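Long-range contacts in H127A/Y244A mutant of alginate lyase AlyC3 in complex with dimannuronate (Psychromonas sp., PDB 7C8F), which is a double mutant of a lyase that probably cleaves alginate by beta-elimination, as in family PL7, here holding dimannuronate: residues E102-V107 with E252-K257; K84-D89 with I207-K212; H22-S27 with G48-I53; G12-Y17 with F58-K63. All blocks are in the same frame, centred on the assembly; numbering follows the deposited sequence.

Contacts 1, 2 and 4 all reach one antiparallel sheet of the beta jelly roll expected of a PL7 lyase. Contact 1 pairs the strands 93-103 and 250-264, contact 2 packs a loop on the end of strand 203-210, a neighbour of 93-103, and contact 4 adds a short N-terminal bridge to the edge strand 58-60. Contact 3 packs helix 18-25 on a loop beside contact 4; their centres lie about 12 Å apart, and Phe50 CE2 meets Phe58 CZ at 3.7 Å. Along the chain contact 4 encloses contact 3, whereas contacts 1 and 2 follow with alternating segments. Contacts 2 and 4, about 29 Å apart between centres, thus lie at distant parts of the same sheet.

Contact 1 (E102-V107 with E252-K257); sequences EIIDPV and EAHFNK
Ile104 lays its CG1 methylene over one face of the His254 imidazole, 3.8 Å from the ring centroid and 17° off the ring normal, displaced toward the rim where CD2 and NE2 lie. This is a CH-pi contact, and the chi1 of -55° that sets CG1 opposite the carbonyl carbon makes it possible. The same methylene touches the extended chain of Glu252, CG1 to CG at 3.9 Å, so Ile104 fills the corner between the two side chains. They are themselves joined: His254 NE2 donates to the anti lone pair of Glu252 OE2 over a short 2.5 Å, with the carboxylate oxygen 19° out of the ring plane. On its other nitrogen, ND1, the ring meets a water that donates to Glu102 OE1. Beneath lies regular antiparallel pairing. Glu102 and His254 exchange two backbone bonds, and Ile104 N reaches Glu252 O at 2.9 Å, carrying the pairing one step past the strand's end. A second water bridges Ile104 O and Glu252 N. The opposite face of the sheet carries Ile103 CD1 against Ala253 CB at 3.8 Å; Ile103 also packs on Ile120 and Phe122 of strand 119-129, which marks that face as the interior of the sandwich. Held by one carboxylate directly and by another through water, His254 has its ring rotation fixed, and the two negative groups would tend to stabilise its protonated form.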
loop_
_atom_site.group_PDB
_atom_site.type_symbol
_atom_site.label_atom_id
_atom_site.label_comp_id
_atom_site.label_asym_id
_atom_site.label_seq_id
_atom_site.Cartn_x
_atom_site.Cartn_y
_atom_site.Cartn_z
ATOM N N GLU B 102 -4.564 -20.055 28.256
ATOM C CA GLU B 102 -5.652 -20.965 28.512
ATOM C C GLU B 102 -6.962 -20.197 28.416
ATOM O O GLU B 102 -7.137 -19.230 29.057
ATOM C CB GLU B 102 -5.546 -21.600 29.892
ATOM C CG GLU B 102 -6.640 -22.613 30.169
ATOM C CD GLU B 102 -6.506 -23.273 31.524
ATOM O OE1 GLU B 102 -5.536 -23.038 32.215
ATOM O OE2 GLU B 102 -7.403 -24.014 31.872
ATOM N N ILE B 103 -7.867 -20.656 27.588
ATOM C CA ILE B 103 -9.193 -20.061 27.478
ATOM C C ILE B 103 -10.118 -20.810 28.429
ATOM O O ILE B 103 -10.199 -22.046 28.391
ATOM C CB ILE B 103 -9.710 -20.133 26.029
ATOM C CG1 ILE B 103 -8.675 -19.544 25.058
ATOM C CG2 ILE B 103 -11.052 -19.414 25.903
ATOM C CD1 ILE B 103 -8.403 -18.068 25.267
ATOM N N ILE B 104 -10.810 -20.068 29.288
ATOM C CA ILE B 104 -11.567 -20.652 30.389
ATOM C C ILE B 104 -13.011 -20.858 29.961
ATOM O O ILE B 104 -13.710 -19.895 29.628
ATOM C CB ILE B 104 -11.493 -19.763 31.636
ATOM C CG1 ILE B 104 -10.037 -19.500 32.012
ATOM C CG2 ILE B 104 -12.230 -20.436 32.789
ATOM C CD1 ILE B 104 -9.254 -20.760 32.318
ATOM N N ASP B 105 -13.472 -22.122 30.011
ATOM C CA ASP B 105 -14.860 -22.501 29.758
ATOM C C ASP B 105 -15.443 -21.792 28.548
ATOM O O ASP B 105 -16.501 -21.155 28.655
ATOM C CB ASP B 105 -15.727 -22.201 30.980
ATOM C CG ASP B 105 -15.440 -23.135 32.134
ATOM O OD1 ASP B 105 -15.223 -24.333 31.884
ATOM O OD2 ASP B 105 -15.441 -22.660 33.295
ATOM N N PRO B 106 -14.802 -21.887 27.376
ATOM C CA PRO B 106 -15.324 -21.170 26.204
ATOM C C PRO B 106 -16.663 -21.694 25.709
ATOM O O PRO B 106 -17.472 -20.914 25.193
ATOM C CB PRO B 106 -14.212 -21.331 25.154
ATOM C CG PRO B 106 -13.456 -22.537 25.579
ATOM C CD PRO B 106 -13.541 -22.586 27.086
ATOM N N VAL B 107 -16.939 -22.991 25.846
ATOM C CA VAL B 107 -18.259 -23.467 25.449
ATOM C C VAL B 107 -19.336 -22.808 26.302
ATOM O O VAL B 107 -20.368 -22.357 25.789
ATOM C CB VAL B 107 -18.330 -25.006 25.477
ATOM C CG1 VAL B 107 -19.744 -25.470 25.147
ATOM C CG2 VAL B 107 -17.333 -25.603 24.490
ATOM N N GLU B 252 -12.926 -15.281 28.938
ATOM C CA GLU B 252 -11.917 -15.242 29.986
ATOM C C GLU B 252 -10.692 -15.983 29.484
ATOM O O GLU B 252 -10.781 -17.167 29.137
ATOM C CB GLU B 252 -12.433 -15.878 31.281
ATOM C CG GLU B 252 -11.394 -15.906 32.380
ATOM C CD GLU B 252 -11.964 -16.349 33.710
ATOM O OE1 GLU B 252 -13.207 -16.449 33.819
ATOM O OE2 GLU B 252 -11.168 -16.590 34.642
ATOM N N ALA B 253 -9.560 -15.289 29.419
ATOM C CA ALA B 253 -8.288 -15.874 29.030
ATOM C C ALA B 253 -7.275 -15.672 30.146
ATOM O O ALA B 253 -7.174 -14.575 30.712
ATOM C CB ALA B 253 -7.757 -15.244 27.737
ATOM N N HIS B 254 -6.521 -16.726 30.450
ATOM C CA HIS B 254 -5.456 -16.693 31.449
ATOM C C HIS B 254 -4.115 -16.833 30.746
ATOM O O HIS B 254 -3.868 -17.837 30.068
ATOM C CB HIS B 254 -5.642 -17.806 32.484
ATOM C CG HIS B 254 -6.809 -17.579 33.392
ATOM N ND1 HIS B 254 -6.927 -18.205 34.616
ATOM C CD2 HIS B 254 -7.908 -16.797 33.263
ATOM C CE1 HIS B 254 -8.047 -17.818 35.200
ATOM N NE2 HIS B 254 -8.663 -16.966 34.400
ATOM N N PHE B 255 -3.260 -15.819 30.879
ATOM C CA PHE B 255 -1.937 -15.824 30.266
ATOM C C PHE B 255 -0.902 -16.124 31.347
ATOM O O PHE B 255 -0.600 -15.263 32.184
ATOM C CB PHE B 255 -1.626 -14.456 29.658
ATOM C CG PHE B 255 -2.310 -14.180 28.334
ATOM C CD1 PHE B 255 -3.676 -13.940 28.265
ATOM C CD2 PHE B 255 -1.564 -14.089 27.168
ATOM C CE1 PHE B 255 -4.300 -13.662 27.043
ATOM C CE2 PHE B 255 -2.184 -13.795 25.936
ATOM C CZ PHE B 255 -3.547 -13.589 25.880
ATOM N N ASN B 256 -0.337 -17.331 31.321
ATOM C CA ASN B 256 0.784 -17.632 32.206
ATOM C C ASN B 256 2.047 -16.894 31.777
ATOM O O ASN B 256 2.946 -16.675 32.598
ATOM C CB ASN B 256 1.007 -19.149 32.229
ATOM C CG ASN B 256 2.168 -19.567 33.108
ATOM O OD1 ASN B 256 2.120 -19.434 34.331
ATOM N ND2 ASN B 256 3.210 -20.112 32.486
ATOM N N LYS B 257 2.115 -16.480 30.515
ATOM C CA LYS B 257 3.287 -15.822 29.966
ATOM C C LYS B 257 2.806 -14.843 28.912
ATOM O O LYS B 257 1.893 -15.149 28.138
ATOM C CB LYS B 257 4.233 -16.846 29.324
ATOM C CG LYS B 257 5.357 -16.240 28.487
ATOM C CD LYS B 257 6.328 -17.327 28.018
ATOM C CE LYS B 257 7.441 -16.757 27.159
ATOM N NZ LYS B 257 8.420 -17.807 26.753
HETATM O O HOH W 1 -5.713 -20.994 34.317
HETATM O O HOH W 2 -13.881 -17.914 27.772
#

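Contact 2 (K84-D89 with I207-K212); sequences KNFRTD and ITVGNK
Thr88 O accepts the backbone N of Lys212 at 2.9 Å, and Gly210 CA comes up to the same oxygen at 3.3 Å in a CA-H...O contact. Beside this bond the side chains of Thr88 and Val209 lie alongside each other, pointing the same way, with CG2 of Thr88 3.5 Å from CG1 of Val209. Val209 CG1 also meets Phe86 CE1 at 3.9 Å, coming obliquely to a ring whose side chain crosses the valine at about a right angle. Further on, Lys212 CG rests on Asp89 CB at 3.9 Å, and a water donates to both Asp89 O and Asn211 OD1.

The next shell fixes these groups. Arg87 grips the Asp89 carboxylate side-on: NE gives a nearly straight bond (169°) to the syn lone pair of OD1 at 2.9 Å, and NH2 pairs with OD2. Both partners have a second mate in the neighbouring subunit, Arg87 NH1 with its Asp229 and Asp89 OD2 with its Arg232, so the grip is tied into the dimer interface. Phe86 is stacked on Tyr95, while Lys212 NZ forms a salt bridge to Asp229 of its own chain. Gly210, at a phi of 146°, has backbone angles that would jam a beta carbon against the preceding carbonyl. Asn211 and Lys212 then take left-handed helical conformations, the values of a type I' turn, the two-residue reversal of a beta hairpin, here joining strands 203-210 and 213-218, with the 84-89 loop packed against it.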
loop_
_atom_site.group_PDB
_atom_site.type_symbol
_atom_site.label_atom_id
_atom_site.label_comp_id
_atom_site.label_asym_id
_atom_site.label_seq_id
_atom_site.Cartn_x
_atom_site.Cartn_y
_atom_site.Cartn_z
ATOM N N LYS B 84 4.791 -0.399 19.465
ATOM C CA LYS B 84 5.590 -0.315 18.243
ATOM C C LYS B 84 4.751 -0.631 17.006
ATOM O O LYS B 84 4.156 -1.706 16.899
ATOM C CB LYS B 84 6.758 -1.300 18.337
ATOM C CG LYS B 84 7.643 -1.335 17.090
ATOM C CD LYS B 84 8.467 -0.064 16.964
ATOM C CE LYS B 84 9.306 -0.083 15.690
ATOM N NZ LYS B 84 10.152 1.153 15.563
ATOM N N ASN B 85 4.741 0.288 16.042
ATOM C CA ASN B 85 4.173 0.020 14.714
ATOM C C ASN B 85 5.347 -0.341 13.819
ATOM O O ASN B 85 6.078 0.533 13.340
ATOM C CB ASN B 85 3.404 1.216 14.162
ATOM C CG ASN B 85 2.253 1.640 15.058
ATOM O OD1 ASN B 85 1.471 0.822 15.543
ATOM N ND2 ASN B 85 2.154 2.949 15.290
ATOM N N PHE B 86 5.537 -1.635 13.613
ATOM C CA PHE B 86 6.753 -2.127 12.990
ATOM C C PHE B 86 6.568 -2.451 11.516
ATOM O O PHE B 86 5.470 -2.781 11.044
ATOM C CB PHE B 86 7.324 -3.353 13.719
ATOM C CG PHE B 86 6.298 -4.399 14.122
ATOM C CD1 PHE B 86 5.805 -5.313 13.195
ATOM C CD2 PHE B 86 5.870 -4.485 15.436
ATOM C CE1 PHE B 86 4.877 -6.287 13.577
ATOM C CE2 PHE B 86 4.944 -5.456 15.829
ATOM C CZ PHE B 86 4.449 -6.356 14.897
ATOM N N ARG B 87 7.674 -2.373 10.790
ATOM C CA ARG B 87 7.718 -2.911 9.441
ATOM C C ARG B 87 7.796 -4.426 9.492
ATOM O O ARG B 87 8.439 -5.003 10.369
ATOM C CB ARG B 87 8.941 -2.375 8.709
ATOM C CG ARG B 87 8.779 -0.911 8.424
ATOM C CD ARG B 87 9.776 -0.376 7.457
ATOM N NE ARG B 87 9.799 -1.049 6.164
ATOM C CZ ARG B 87 10.281 -0.438 5.095
ATOM N NH1 ARG B 87 10.710 0.814 5.222
ATOM N NH2 ARG B 87 10.339 -1.042 3.927
ATOM N N THR B 88 7.143 -5.076 8.536
ATOM C CA THR B 88 7.084 -6.536 8.511
ATOM C C THR B 88 7.965 -7.116 7.418
ATOM O O THR B 88 8.052 -8.350 7.290
ATOM C CB THR B 88 5.638 -7.010 8.285
ATOM O OG1 THR B 88 5.233 -6.692 6.936
ATOM C CG2 THR B 88 4.689 -6.348 9.277
ATOM N N ASP B 89 8.619 -6.261 6.626
ATOM C CA ASP B 89 9.228 -6.664 5.368
ATOM C C ASP B 89 10.748 -6.644 5.380
ATOM O O ASP B 89 11.356 -6.908 4.339
ATOM C CB ASP B 89 8.698 -5.789 4.217
ATOM C CG ASP B 89 8.909 -4.285 4.442
ATOM O OD1 ASP B 89 8.926 -3.800 5.597
ATOM O OD2 ASP B 89 9.054 -3.566 3.422
ATOM N N ILE B 207 4.720 -15.837 17.977
ATOM C CA ILE B 207 4.422 -15.194 16.704
ATOM C C ILE B 207 5.594 -14.296 16.357
ATOM O O ILE B 207 5.909 -13.364 17.109
ATOM C CB ILE B 207 3.134 -14.363 16.778
ATOM C CG1 ILE B 207 1.945 -15.223 17.212
ATOM C CG2 ILE B 207 2.897 -13.659 15.427
ATOM C CD1 ILE B 207 0.723 -14.417 17.585
ATOM N N THR B 208 6.234 -14.546 15.216
ATOM C CA THR B 208 7.324 -13.696 14.750
ATOM C C THR B 208 6.941 -13.063 13.420
ATOM O O THR B 208 6.584 -13.767 12.469
ATOM C CB THR B 208 8.632 -14.473 14.594
ATOM O OG1 THR B 208 8.962 -15.074 15.849
ATOM C CG2 THR B 208 9.776 -13.523 14.183
ATOM N N VAL B 209 7.043 -11.740 13.347
ATOM C CA VAL B 209 6.730 -10.982 12.145
ATOM C C VAL B 209 7.983 -10.233 11.721
ATOM O O VAL B 209 8.635 -9.587 12.545
ATOM C CB VAL B 209 5.577 -9.996 12.411
ATOM C CG1 VAL B 209 5.117 -9.352 11.110
ATOM C CG2 VAL B 209 4.414 -10.700 13.114
ATOM N N GLY B 210 8.297 -10.282 10.445
ATOM C CA GLY B 210 9.487 -9.631 9.924
ATOM C C GLY B 210 10.054 -10.440 8.777
ATOM O O GLY B 210 9.675 -11.585 8.540
ATOM N N ASN B 211 10.943 -9.803 8.015
ATOM C CA ASN B 211 11.564 -10.481 6.866
ATOM C C ASN B 211 10.526 -11.059 5.899
ATOM O O ASN B 211 10.718 -12.118 5.305
ATOM C CB ASN B 211 12.555 -11.558 7.326
ATOM C CG ASN B 211 13.407 -12.093 6.188
ATOM O OD1 ASN B 211 13.810 -11.348 5.296
ATOM N ND2 ASN B 211 13.664 -13.395 6.206
ATOM N N LYS B 212 9.410 -10.346 5.723
ATOM C CA LYS B 212 8.336 -10.765 4.800
ATOM C C LYS B 212 7.705 -12.100 5.191
ATOM O O LYS B 212 7.136 -12.802 4.339
ATOM C CB LYS B 212 8.777 -10.765 3.330
ATOM C CG LYS B 212 9.094 -9.367 2.824
ATOM C CD LYS B 212 9.560 -9.396 1.383
ATOM C CE LYS B 212 9.797 -7.971 0.900
ATOM N NZ LYS B 212 10.197 -7.941 -0.549
HETATM O O HOH W 3 12.858 -9.412 3.538
#

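Contact 3 (H22-S27 with G48-I53); sequences HVLTES and GNFTGI
The C-terminal end of helix 18-25 is packed against a loop of two overlapping turns, with Leu24 and Phe50 as the meeting side chains. Leu24 CD2 stands over the centre of the Phe50 ring, 3.8 Å from the centroid and 6° off its normal, a CH-pi contact of almost perpendicular approach. Leu24 CB adds a second touch at 3.6 Å from Phe50 CD1. Phe50 brings its ring here with CG opposite its own carbonyl carbon, chi1 -84°, and the ring's edge, near its plane, faces Ser27 O at 3.5 Å from CE1.

No conventional hydrogen bond crosses the contact; the backbones meet through two CA-H...O contacts. Thr25 CA points at Gly48 O over 3.2 Å with an angle at the hydrogen of 174°, and Gly48 CA approaches Ser27 O at the same 3.2 Å. A beta carbon on Gly48 would fall 2.3 Å from Thr25 O, so the close approach depends on its absence.

Each side has its own bracing. Ser27 OG donates to Val23 O at 2.7 Å, tying the first residue of strand 27-31 back to the last turn of the helix. In the loop, Asn49 OD1 takes both Thr51 N and Thr51 OG1. Leu29 and Ala45 also touch the Phe50 ring. With Phe50 cut back to an alanine, Leu24 CD2 would probably lose the ring beneath it, and a gap would open between helix and loop. An Asx turn at Asn49 overlapping a type II turn from Phe50 to Ile53 is the motif that presents this aromatic ring to the helix.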
loop_
_atom_site.group_PDB
_atom_site.type_symbol
_atom_site.label_atom_id
_atom_site.label_comp_id
_atom_site.label_asym_id
_atom_site.label_seq_id
_atom_site.Cartn_x
_atom_site.Cartn_y
_atom_site.Cartn_z
ATOM N N HIS B 22 7.807 -6.099 31.441
ATOM C CA HIS B 22 8.369 -5.543 30.218
ATOM C C HIS B 22 7.301 -5.324 29.151
ATOM O O HIS B 22 7.230 -4.250 28.545
ATOM C CB HIS B 22 9.522 -6.389 29.682
ATOM C CG HIS B 22 10.073 -5.879 28.390
ATOM N ND1 HIS B 22 9.769 -6.455 27.175
ATOM C CD2 HIS B 22 10.880 -4.828 28.114
ATOM C CE1 HIS B 22 10.381 -5.792 26.209
ATOM N NE2 HIS B 22 11.068 -4.802 26.754
ATOM N N VAL B 23 6.464 -6.332 28.886
ATOM C CA VAL B 23 5.450 -6.124 27.854
ATOM C C VAL B 23 4.531 -4.971 28.232
ATOM O O VAL B 23 4.101 -4.198 27.375
ATOM C CB VAL B 23 4.675 -7.420 27.522
ATOM C CG1 VAL B 23 3.786 -7.849 28.681
ATOM C CG2 VAL B 23 3.851 -7.221 26.237
ATOM N N LEU B 24 4.219 -4.829 29.521
ATOM C CA LEU B 24 3.358 -3.725 29.922
ATOM C C LEU B 24 4.012 -2.369 29.635
ATOM O O LEU B 24 3.346 -1.456 29.139
ATOM C CB LEU B 24 2.965 -3.857 31.396
ATOM C CG LEU B 24 2.151 -5.131 31.682
ATOM C CD1 LEU B 24 1.844 -5.180 33.189
ATOM C CD2 LEU B 24 0.874 -5.144 30.882
ATOM N N THR B 25 5.294 -2.208 29.887
ATOM C CA THR B 25 5.938 -0.919 29.617
ATOM C C THR B 25 5.983 -0.573 28.148
ATOM O O THR B 25 6.123 0.530 27.786
ATOM C CB THR B 25 7.381 -0.836 30.153
ATOM O OG1 THR B 25 8.206 -1.830 29.566
ATOM C CG2 THR B 25 7.401 -0.977 31.645
ATOM N N GLU B 26 5.831 -1.581 27.329
ATOM C CA GLU B 26 5.852 -1.425 25.885
ATOM C C GLU B 26 4.472 -1.264 25.263
ATOM O O GLU B 26 4.343 -1.184 24.087
ATOM C CB GLU B 26 6.510 -2.661 25.266
ATOM C CG GLU B 26 8.012 -2.811 25.524
ATOM C CD GLU B 26 8.831 -1.833 24.735
ATOM O OE1 GLU B 26 8.612 -1.735 23.546
ATOM O OE2 GLU B 26 9.680 -1.159 25.298
ATOM N N SER B 27 3.468 -1.208 26.109
ATOM C CA SER B 27 2.097 -1.181 25.666
ATOM C C SER B 27 1.159 -0.223 26.355
ATOM O O SER B 27 1.530 0.478 27.243
ATOM C CB SER B 27 1.475 -2.577 25.899
ATOM O OG SER B 27 2.261 -3.628 25.430
ATOM N N GLY B 48 2.690 3.533 28.789
ATOM C CA GLY B 48 3.319 2.307 29.224
ATOM C C GLY B 48 3.428 2.143 30.722
ATOM O O GLY B 48 4.038 1.170 31.178
ATOM N N ASN B 49 2.864 3.058 31.507
ATOM C CA ASN B 49 2.920 2.932 32.958
ATOM C C ASN B 49 1.616 2.321 33.436
ATOM O O ASN B 49 0.581 2.993 33.499
ATOM C CB ASN B 49 3.200 4.260 33.647
ATOM C CG ASN B 49 3.597 4.056 35.080
ATOM O OD1 ASN B 49 3.339 2.992 35.652
ATOM N ND2 ASN B 49 4.238 5.051 35.674
ATOM N N PHE B 50 1.685 1.038 33.781
ATOM C CA PHE B 50 0.553 0.285 34.289
ATOM C C PHE B 50 0.430 0.332 35.808
ATOM O O PHE B 50 -0.439 -0.353 36.356
ATOM C CB PHE B 50 0.631 -1.171 33.805
ATOM C CG PHE B 50 0.056 -1.388 32.420
ATOM C CD1 PHE B 50 0.756 -0.988 31.278
ATOM C CD2 PHE B 50 -1.177 -1.996 32.267
ATOM C CE1 PHE B 50 0.232 -1.193 30.004
ATOM C CE2 PHE B 50 -1.713 -2.208 31.012
ATOM C CZ PHE B 50 -1.008 -1.809 29.873
ATOM N N THR B 51 1.247 1.138 36.494
ATOM C CA THR B 51 1.147 1.220 37.948
ATOM C C THR B 51 -0.274 1.595 38.342
ATOM O O THR B 51 -0.827 2.582 37.847
ATOM C CB THR B 51 2.130 2.272 38.465
ATOM O OG1 THR B 51 3.477 1.838 38.214
ATOM C CG2 THR B 51 1.927 2.492 39.985
ATOM N N GLY B 52 -0.881 0.783 39.212
ATOM C CA GLY B 52 -2.235 1.023 39.672
ATOM C C GLY B 52 -3.350 0.531 38.768
ATOM O O GLY B 52 -4.523 0.629 39.154
ATOM N N ILE B 53 -3.043 0.011 37.583
ATOM C CA ILE B 53 -4.064 -0.387 36.618
ATOM C C ILE B 53 -4.483 -1.821 36.925
ATOM O O ILE B 53 -3.721 -2.759 36.676
ATOM C CB ILE B 53 -3.550 -0.261 35.180
ATOM C CG1 ILE B 53 -3.125 1.183 34.893
ATOM C CG2 ILE B 53 -4.609 -0.736 34.187
ATOM C CD1 ILE B 53 -4.246 2.185 34.996
#

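Contact 4 (G12-Y17 with F58-K63); sequences GEPANY and FYVDKK
The Tyr17 ring takes Val60 CG1 over the centre of one face, 3.5 Å from the centroid and 12° off the normal, while Glu13 O and a water lie in its plane at the edge. The Phe58 ring is met less squarely: Pro14 CG comes obliquely and off-centre, 3.6 Å from CE2. Val60 serves both aromatic and proline neighbours, since a chi1 of 167° turns CG1 to the tyrosine and leaves CG2 against Pro14 CA at 3.6 Å. At the phenol end, Tyr17 OH touches Lys62 CG at 3.6 Å and is joined through the edge water to Lys62 O; the lysine's NZ goes on to bond Gly9 O.

The backbones make a single antiparallel bridge. Val60 N donates to Gly12 O at 2.9 Å, and Gly12 N returns a bond to Val60 O at 2.8 Å. A beta carbon on Gly12 would lie 2.7 Å from Val60 O, closer than the pairing could accept. Were a leucine to stand in for Tyr17, the bridging water is likely to lose its phenol mate and Val60 CG1 its aromatic cover. Leu67 of the next strand also touches Pro14, Phe58 and Val60. A single pair of backbone bonds at Gly12 is thus set beside apolar contact at Pro14 and Tyr17, so that polar pairing and hydrophobic burial join the N-terminal segment to strand 58-60.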
loop_
_atom_site.group_PDB
_atom_site.type_symbol
_atom_site.label_atom_id
_atom_site.label_comp_id
_atom_site.label_asym_id
_atom_site.label_seq_id
_atom_site.Cartn_x
_atom_site.Cartn_y
_atom_site.Cartn_z
ATOM N N GLY B 12 -4.376 -9.315 42.032
ATOM C CA GLY B 12 -3.018 -8.843 41.820
ATOM C C GLY B 12 -2.978 -7.760 40.753
ATOM O O GLY B 12 -3.726 -7.793 39.773
ATOM N N GLU B 13 -2.098 -6.775 40.956
ATOM C CA GLU B 13 -1.914 -5.717 39.971
ATOM C C GLU B 13 -0.871 -6.161 38.960
ATOM O O GLU B 13 0.250 -6.511 39.358
ATOM C CB GLU B 13 -1.463 -4.431 40.648
ATOM C CG GLU B 13 -2.505 -3.866 41.608
ATOM C CD GLU B 13 -2.080 -2.557 42.249
ATOM O OE1 GLU B 13 -1.105 -1.942 41.768
ATOM O OE2 GLU B 13 -2.727 -2.145 43.237
ATOM N N PRO B 14 -1.196 -6.195 37.655
ATOM C CA PRO B 14 -0.240 -6.726 36.664
ATOM C C PRO B 14 1.146 -6.101 36.718
ATOM O O PRO B 14 2.145 -6.806 36.544
ATOM C CB PRO B 14 -0.966 -6.483 35.330
ATOM C CG PRO B 14 -2.429 -6.627 35.698
ATOM C CD PRO B 14 -2.542 -5.988 37.080
ATOM N N ALA B 15 1.235 -4.791 36.962
ATOM C CA ALA B 15 2.539 -4.144 37.015
ATOM C C ALA B 15 3.408 -4.623 38.176
ATOM O O ALA B 15 4.609 -4.339 38.183
ATOM C CB ALA B 15 2.369 -2.628 37.066
ATOM N N ASN B 16 2.854 -5.372 39.120
ATOM C CA ASN B 16 3.636 -5.892 40.235
ATOM C C ASN B 16 4.267 -7.248 39.950
ATOM O O ASN B 16 4.909 -7.813 40.839
ATOM C CB ASN B 16 2.774 -5.991 41.499
ATOM C CG ASN B 16 2.606 -4.658 42.188
ATOM O OD1 ASN B 16 3.426 -3.754 42.015
ATOM N ND2 ASN B 16 1.542 -4.521 42.972
ATOM N N TYR B 17 4.107 -7.795 38.746
ATOM C CA TYR B 17 4.618 -9.123 38.431
ATOM C C TYR B 17 5.719 -9.016 37.392
ATOM O O TYR B 17 5.479 -8.560 36.267
ATOM C CB TYR B 17 3.486 -10.057 37.995
ATOM C CG TYR B 17 2.583 -10.359 39.171
ATOM C CD1 TYR B 17 1.569 -9.486 39.537
ATOM C CD2 TYR B 17 2.782 -11.497 39.949
ATOM C CE1 TYR B 17 0.760 -9.742 40.634
ATOM C CE2 TYR B 17 1.980 -11.757 41.048
ATOM C CZ TYR B 17 0.969 -10.882 41.379
ATOM O OH TYR B 17 0.166 -11.133 42.470
ATOM N N PHE B 58 -9.213 -7.211 34.347
ATOM C CA PHE B 58 -7.800 -7.114 33.977
ATOM C C PHE B 58 -7.011 -7.156 35.283
ATOM O O PHE B 58 -6.926 -6.145 35.994
ATOM C CB PHE B 58 -7.515 -5.830 33.198
ATOM C CG PHE B 58 -6.057 -5.648 32.830
ATOM C CD1 PHE B 58 -5.473 -6.440 31.846
ATOM C CD2 PHE B 58 -5.272 -4.704 33.472
ATOM C CE1 PHE B 58 -4.134 -6.285 31.512
ATOM C CE2 PHE B 58 -3.934 -4.546 33.136
ATOM C CZ PHE B 58 -3.366 -5.340 32.155
ATOM N N TYR B 59 -6.420 -8.301 35.585
ATOM C CA TYR B 59 -5.733 -8.472 36.857
ATOM C C TYR B 59 -4.804 -9.666 36.753
ATOM O O TYR B 59 -4.839 -10.426 35.776
ATOM C CB TYR B 59 -6.742 -8.648 38.006
ATOM C CG TYR B 59 -7.601 -9.901 37.899
ATOM C CD1 TYR B 59 -8.777 -9.901 37.157
ATOM C CD2 TYR B 59 -7.231 -11.073 38.549
ATOM C CE1 TYR B 59 -9.562 -11.050 37.058
ATOM C CE2 TYR B 59 -8.004 -12.219 38.468
ATOM C CZ TYR B 59 -9.167 -12.200 37.719
ATOM O OH TYR B 59 -9.931 -13.348 37.635
ATOM N N VAL B 60 -3.984 -9.851 37.780
ATOM C CA VAL B 60 -3.184 -11.055 37.922
ATOM C C VAL B 60 -3.780 -11.880 39.050
ATOM O O VAL B 60 -4.046 -11.356 40.140
ATOM C CB VAL B 60 -1.695 -10.746 38.154
ATOM C CG1 VAL B 60 -0.978 -11.985 38.617
ATOM C CG2 VAL B 60 -1.063 -10.252 36.859
ATOM N N ASP B 61 -4.034 -13.153 38.770
ATOM C CA ASP B 61 -4.505 -14.066 39.802
ATOM C C ASP B 61 -3.362 -14.344 40.768
ATOM O O ASP B 61 -2.308 -14.849 40.372
ATOM C CB ASP B 61 -4.977 -15.359 39.147
ATOM C CG ASP B 61 -5.544 -16.344 40.154
ATOM O OD1 ASP B 61 -4.748 -17.046 40.803
ATOM O OD2 ASP B 61 -6.779 -16.402 40.293
ATOM N N LYS B 62 -3.563 -14.010 42.049
ATOM C CA LYS B 62 -2.449 -14.075 42.989
ATOM C C LYS B 62 -1.957 -15.501 43.197
ATOM O O LYS B 62 -0.768 -15.711 43.467
ATOM C CB LYS B 62 -2.824 -13.418 44.319
ATOM C CG LYS B 62 -2.915 -11.900 44.261
ATOM C CD LYS B 62 -2.986 -11.305 45.665
ATOM C CE LYS B 62 -2.779 -9.802 45.653
ATOM N NZ LYS B 62 -2.703 -9.255 47.042
ATOM N N LYS B 63 -2.835 -16.491 43.057
ATOM C CA LYS B 63 -2.418 -17.867 43.293
ATOM C C LYS B 63 -1.670 -18.442 42.096
ATOM O O LYS B 63 -0.596 -19.033 42.252
ATOM C CB LYS B 63 -3.628 -18.731 43.654
ATOM C CG LYS B 63 -3.264 -20.146 44.064
ATOM C CD LYS B 63 -3.885 -20.506 45.401
ATOM C CE LYS B 63 -3.544 -21.932 45.788
ATOM N NZ LYS B 63 -3.992 -22.895 44.746
HETATM O O HOH W 4 0.858 -13.565 43.889
#